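Local coordinates for protein EDTA monooxygenase (EDTA-degrading bacterium BNC1, PDB 5DQP) that probably oxidises EDTA with molecular oxygen, as an FMN-dependent monooxygenase of the bacterial luciferase-like family, at residues A[149-154]-A[219-224]; A[403-406]-A[410-413]. All coordinates share one frame; numbering follows the deposited sequence.

Contact 1: residues A[149-154]-A[219-224]; sequences RAEEFL and GKRLAS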
loop_
_atom_site.group_PDB
_atom_site.type_symbol
_atom_site.label_atom_id
_atom_site.label_comp_id
_atom_site.label_asym_id
_atom_site.label_seq_id
_atom_site.Cartn_x
_atom_site.Cartn_y
_atom_site.Cartn_z
ATOM N N ARG A 149 -1.675 -14.482 -18.980
ATOM C CA ARG A 149 -0.746 -13.943 -17.995
ATOM C C ARG A 149 -1.392 -13.885 -16.621
ATOM O O ARG A 149 -0.770 -14.260 -15.616
ATOM C CB ARG A 149 -0.284 -12.558 -18.439
ATOM C CG ARG A 149 0.660 -11.864 -17.501
ATOM C CD ARG A 149 1.159 -10.606 -18.199
ATOM N NE ARG A 149 2.032 -9.795 -17.375
ATOM C CZ ARG A 149 3.357 -9.863 -17.429
ATOM N NH1 ARG A 149 4.083 -9.080 -16.652
ATOM N NH2 ARG A 149 3.951 -10.713 -18.264
ATOM N N ALA A 150 -2.645 -13.403 -16.559
ATOM C CA ALA A 150 -3.336 -13.273 -15.284
ATOM C C ALA A 150 -3.461 -14.621 -14.599
ATOM O O ALA A 150 -3.341 -14.718 -13.371
ATOM C CB ALA A 150 -4.725 -12.670 -15.479
ATOM N N GLU A 151 -3.736 -15.664 -15.381
ATOM C CA GLU A 151 -3.878 -16.993 -14.831
ATOM C C GLU A 151 -2.567 -17.465 -14.202
ATOM O O GLU A 151 -2.566 -18.017 -13.100
ATOM C CB GLU A 151 -4.360 -17.935 -15.926
ATOM C CG GLU A 151 -5.029 -19.200 -15.433
ATOM C CD GLU A 151 -4.026 -20.228 -14.925
ATOM O OE1 GLU A 151 -2.985 -20.433 -15.599
ATOM O OE2 GLU A 151 -4.276 -20.824 -13.848
ATOM N N GLU A 152 -1.437 -17.230 -14.866
ATOM C CA GLU A 152 -0.158 -17.626 -14.281
ATOM C C GLU A 152 0.182 -16.777 -13.058
ATOM O O GLU A 152 0.692 -17.289 -12.050
ATOM C CB GLU A 152 0.952 -17.535 -15.330
ATOM C CG GLU A 152 2.233 -18.248 -14.882
ATOM C CD GLU A 152 3.430 -18.036 -15.803
ATOM O OE1 GLU A 152 4.570 -18.116 -15.292
ATOM O OE2 GLU A 152 3.238 -17.785 -17.022
ATOM N N PHE A 153 -0.100 -15.477 -13.133
ATOM C CA PHE A 153 0.081 -14.576 -12.000
ATOM C C PHE A 153 -0.672 -15.077 -10.765
ATOM O O PHE A 153 -0.143 -15.062 -9.652
ATOM C CB PHE A 153 -0.397 -13.174 -12.412
ATOM C CG PHE A 153 -0.003 -12.080 -11.470
ATOM C CD1 PHE A 153 -0.657 -11.906 -10.255
ATOM C CD2 PHE A 153 0.996 -11.196 -11.810
ATOM C CE1 PHE A 153 -0.307 -10.880 -9.405
ATOM C CE2 PHE A 153 1.352 -10.189 -10.952
ATOM C CZ PHE A 153 0.708 -10.025 -9.759
ATOM N N LEU A 154 -1.925 -15.490 -10.943
ATOM C CA LEU A 154 -2.720 -15.954 -9.814
ATOM C C LEU A 154 -2.171 -17.253 -9.244
ATOM O O LEU A 154 -2.178 -17.443 -8.022
ATOM C CB LEU A 154 -4.180 -16.123 -10.231
ATOM C CG LEU A 154 -5.069 -14.886 -10.037
ATOM C CD1 LEU A 154 -5.114 -14.542 -8.559
ATOM C CD2 LEU A 154 -4.535 -13.739 -10.799
ATOM N N GLY A 219 -12.616 -13.790 -18.762
ATOM C CA GLY A 219 -12.856 -13.350 -17.399
ATOM C C GLY A 219 -13.640 -14.371 -16.606
ATOM O O GLY A 219 -13.270 -14.720 -15.479
ATOM N N LYS A 220 -14.727 -14.888 -17.195
ATOM C CA LYS A 220 -15.511 -15.913 -16.512
ATOM C C LYS A 220 -14.663 -17.126 -16.160
ATOM O O LYS A 220 -14.882 -17.735 -15.107
ATOM C CB LYS A 220 -16.718 -16.326 -17.346
ATOM C CG LYS A 220 -17.846 -15.296 -17.302
ATOM C CD LYS A 220 -18.927 -15.721 -18.250
ATOM C CE LYS A 220 -20.024 -14.696 -18.348
ATOM N NZ LYS A 220 -20.901 -15.088 -19.477
ATOM N N ARG A 221 -13.675 -17.471 -17.002
ATOM C CA ARG A 221 -12.805 -18.603 -16.704
ATOM C C ARG A 221 -11.866 -18.293 -15.552
ATOM O O ARG A 221 -11.714 -19.101 -14.626
ATOM C CB ARG A 221 -12.000 -19.007 -17.929
ATOM C CG ARG A 221 -11.085 -20.193 -17.647
ATOM C CD ARG A 221 -10.234 -20.601 -18.850
ATOM N NE ARG A 221 -9.397 -21.764 -18.544
ATOM C CZ ARG A 221 -8.096 -21.707 -18.260
ATOM N NH1 ARG A 221 -7.459 -20.544 -18.247
ATOM N NH2 ARG A 221 -7.423 -22.818 -17.990
ATOM N N LEU A 222 -11.207 -17.131 -15.597
ATOM C CA LEU A 222 -10.410 -16.707 -14.453
ATOM C C LEU A 222 -11.243 -16.763 -13.172
ATOM O O LEU A 222 -10.803 -17.300 -12.146
ATOM C CB LEU A 222 -9.871 -15.301 -14.694
ATOM C CG LEU A 222 -8.677 -14.881 -13.841
ATOM C CD1 LEU A 222 -7.407 -15.611 -14.268
ATOM C CD2 LEU A 222 -8.471 -13.407 -13.958
ATOM N N ALA A 223 -12.468 -16.239 -13.226
ATOM C CA ALA A 223 -13.308 -16.200 -12.035
ATOM C C ALA A 223 -13.622 -17.598 -11.529
ATOM O O ALA A 223 -13.639 -17.832 -10.314
ATOM C CB ALA A 223 -14.594 -15.433 -12.324
ATOM N N SER A 224 -13.870 -18.547 -12.444
ATOM C CA SER A 224 -14.237 -19.893 -12.008
ATOM C C SER A 224 -13.078 -20.568 -11.284
ATOM O O SER A 224 -13.306 -21.431 -10.429
ATOM C CB SER A 224 -14.703 -20.740 -13.203
ATOM O OG SER A 224 -13.608 -21.108 -14.045
#
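Glu151 and Arg221 bring the two flat groups of this contact together, but they do not stack. The carboxylate and guanidinium planes are 62° apart. The nearest approach to the guanidinium is aliphatic: Glu151 CG meets Arg221 NH1 at 4.0 Å, obliquely. The charged ends stay apart, with Glu151 OE1 5.2 Å from Arg221 NH1, so this is no salt bridge. Any attraction between them is probably long-range. Glu151 OE2 instead makes a salt bridge to Arg225, one turn further along the second helix. Arg225 probably also offsets the nearby like charge of Glu155.

The setting is a TIM-barrel fold of the luciferase-like kind. Helix 143-161 comes after barrel strand 120-125, and helix 217-226 comes after strand 210-213. These strands are parallel neighbours in the sheet. The helices run nearly parallel too, with short-segment axes 11° apart and 10.6 Å at closest approach.

Beside the Glu151–Arg221 pair the contact is apolar, and no hydrogen bond crosses it. Leu222 gives the largest buried area. With CG anti to the backbone N (chi1 -161°), the branch reaches toward helix 143-161, and both methyls touch it. Leu222 CD2 lies against the CB of Ala150 at 4.1 Å. Leu222 CD1 also comes near the main chain of Ala150, 4.1 Å from its C. Leu154 stays further off and packs on Phe226. Thr97 covers Ala150 from a loop.

The side chain of Leu222 also lies about 4 Å from that of Tyr147, a predicted FMN-binding residue. The packing therefore borders the probable flavin site. The second methyl of Leu222, CD1, rests on the main chain of Glu151, 3.8 Å from its CA.

Contact 2: residues A[403-406]-A[410-413]; sequences LQSR and PRSY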
loop_
_atom_site.group_PDB
_atom_site.type_symbol
_atom_site.label_atom_id
_atom_site.label_comp_id
_atom_site.label_asym_id
_atom_site.label_seq_id
_atom_site.Cartn_x
_atom_site.Cartn_y
_atom_site.Cartn_z
ATOM N N LEU A 403 -33.165 -2.996 5.624
ATOM C CA LEU A 403 -32.667 -4.335 5.368
ATOM C C LEU A 403 -32.491 -5.105 6.654
ATOM O O LEU A 403 -32.708 -6.321 6.681
ATOM C CB LEU A 403 -31.341 -4.293 4.598
ATOM C CG LEU A 403 -31.367 -3.656 3.187
ATOM C CD1 LEU A 403 -29.973 -3.603 2.596
ATOM C CD2 LEU A 403 -32.334 -4.387 2.236
ATOM N N GLN A 404 -32.057 -4.431 7.726
ATOM C CA GLN A 404 -31.895 -5.138 8.994
ATOM C C GLN A 404 -33.256 -5.507 9.598
ATOM O O GLN A 404 -33.434 -6.628 10.079
ATOM C CB GLN A 404 -31.057 -4.309 9.971
ATOM C CG GLN A 404 -29.563 -4.279 9.641
ATOM C CD GLN A 404 -28.880 -3.050 10.206
ATOM O OE1 GLN A 404 -29.551 -2.096 10.598
ATOM N NE2 GLN A 404 -27.537 -3.044 10.219
ATOM N N SER A 405 -34.235 -4.600 9.561
ATOM C CA SER A 405 -35.587 -4.974 10.017
ATOM C C SER A 405 -36.130 -6.137 9.215
ATOM O O SER A 405 -36.783 -7.040 9.756
ATOM C CB SER A 405 -36.560 -3.803 9.880
ATOM O OG SER A 405 -36.061 -2.659 10.533
ATOM N N ARG A 406 -35.915 -6.099 7.903
ATOM C CA ARG A 406 -36.387 -7.167 7.047
ATOM C C ARG A 406 -35.757 -8.514 7.384
ATOM O O ARG A 406 -36.236 -9.536 6.888
ATOM C CB ARG A 406 -36.118 -6.779 5.594
ATOM C CG ARG A 406 -36.875 -5.512 5.182
ATOM C CD ARG A 406 -38.286 -5.848 4.780
ATOM N NE ARG A 406 -39.225 -4.782 5.084
ATOM C CZ ARG A 406 -39.881 -4.086 4.170
ATOM N NH1 ARG A 406 -39.703 -4.353 2.867
ATOM N NH2 ARG A 406 -40.722 -3.134 4.575
ATOM N N PRO A 410 -27.169 -8.107 8.653
ATOM C CA PRO A 410 -26.835 -8.168 10.083
ATOM C C PRO A 410 -26.777 -6.802 10.754
ATOM O O PRO A 410 -26.484 -5.774 10.130
ATOM C CB PRO A 410 -25.452 -8.834 10.097
ATOM C CG PRO A 410 -24.855 -8.437 8.786
ATOM C CD PRO A 410 -25.995 -8.341 7.798
ATOM N N ARG A 411 -27.015 -6.815 12.067
ATOM C CA ARG A 411 -26.820 -5.643 12.912
ATOM C C ARG A 411 -25.459 -5.604 13.590
ATOM O O ARG A 411 -25.121 -4.582 14.199
ATOM C CB ARG A 411 -27.894 -5.570 13.997
ATOM C CG ARG A 411 -29.297 -5.403 13.460
ATOM C CD ARG A 411 -30.326 -5.379 14.590
ATOM N NE ARG A 411 -31.693 -5.332 14.076
ATOM C CZ ARG A 411 -32.337 -4.214 13.741
ATOM N NH1 ARG A 411 -31.742 -3.027 13.858
ATOM N NH2 ARG A 411 -33.586 -4.281 13.281
ATOM N N SER A 412 -24.670 -6.671 13.495
ATOM C CA SER A 412 -23.414 -6.749 14.229
ATOM C C SER A 412 -22.335 -7.343 13.346
ATOM O O SER A 412 -22.615 -8.064 12.382
ATOM C CB SER A 412 -23.557 -7.601 15.505
ATOM O OG SER A 412 -24.417 -6.965 16.429
ATOM N N TYR A 413 -21.081 -7.042 13.688
ATOM C CA TYR A 413 -19.949 -7.786 13.145
ATOM C C TYR A 413 -19.696 -8.994 14.043
ATOM O O TYR A 413 -19.190 -8.847 15.157
ATOM C CB TYR A 413 -18.704 -6.911 13.046
ATOM C CG TYR A 413 -18.758 -5.887 11.929
ATOM C CD1 TYR A 413 -18.833 -6.271 10.585
ATOM C CD2 TYR A 413 -18.715 -4.545 12.221
ATOM C CE1 TYR A 413 -18.870 -5.310 9.553
ATOM C CE2 TYR A 413 -18.774 -3.584 11.214
ATOM C CZ TYR A 413 -18.842 -3.962 9.897
ATOM O OH TYR A 413 -18.868 -2.958 8.952
#
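Gln404 and Arg411 form the packed half of this contact. Gln404 NE2 donates a hydrogen bond of 2.9 Å to Pro410 O. The bond is bent, with an N-H...O angle of 149°, and the donor lies 28° out of the carbonyl plane. The glutamine is extended beyond CG, which carries its amide across to the returning chain. Gln404 CG also sits 3.5 Å from Pro410 O. Arg411 lies across the same side chain. Gln404 CB sits over the centre of one guanidinium face, 4.0 Å from Arg411 CZ, and Arg411 CG touches the amide carbon CD.

The whole contact is at the surface, but the Ser405 side is looser. Arg411 NH2 only approaches Ser405 N, at 3.8 Å, without a hydrogen bond. Ser405 OG bonds instead to Pro401 O, in its own helix. Beyond the contact, Arg411 O accepts a hydrogen bond from Arg49, and the Pro410 ring packs on Arg5.

The arrangement is a loop folded back on the C-terminal end of helix 390-405, held by a hydrogen bond from the Gln404 side-chain amide to a main-chain carbonyl. This helix follows the last strand, 380-383, of the TIM barrel.

From the N terminus, the chain lays down barrel strands 7-11, 52-55, 90-96 and 120-125 before helix 143-161 opens contact 1. Contact 1 closes at segment 219-224 on helix 217-226, with 64 residues between its two segments. These include two small antiparallel sheets and strand 210-213. The remaining barrel strands follow, and 380-383 pairs with 7-11. Contact 2 comes next. It closes a loop of only three residues and ties helix 390-405 to the segment after it. The contacts are in series, neither nested nor crossing. Contact 1 joins two barrel helices, while contact 2 is local. Their centres are 34 Å apart, on opposite sides of the chain's centre.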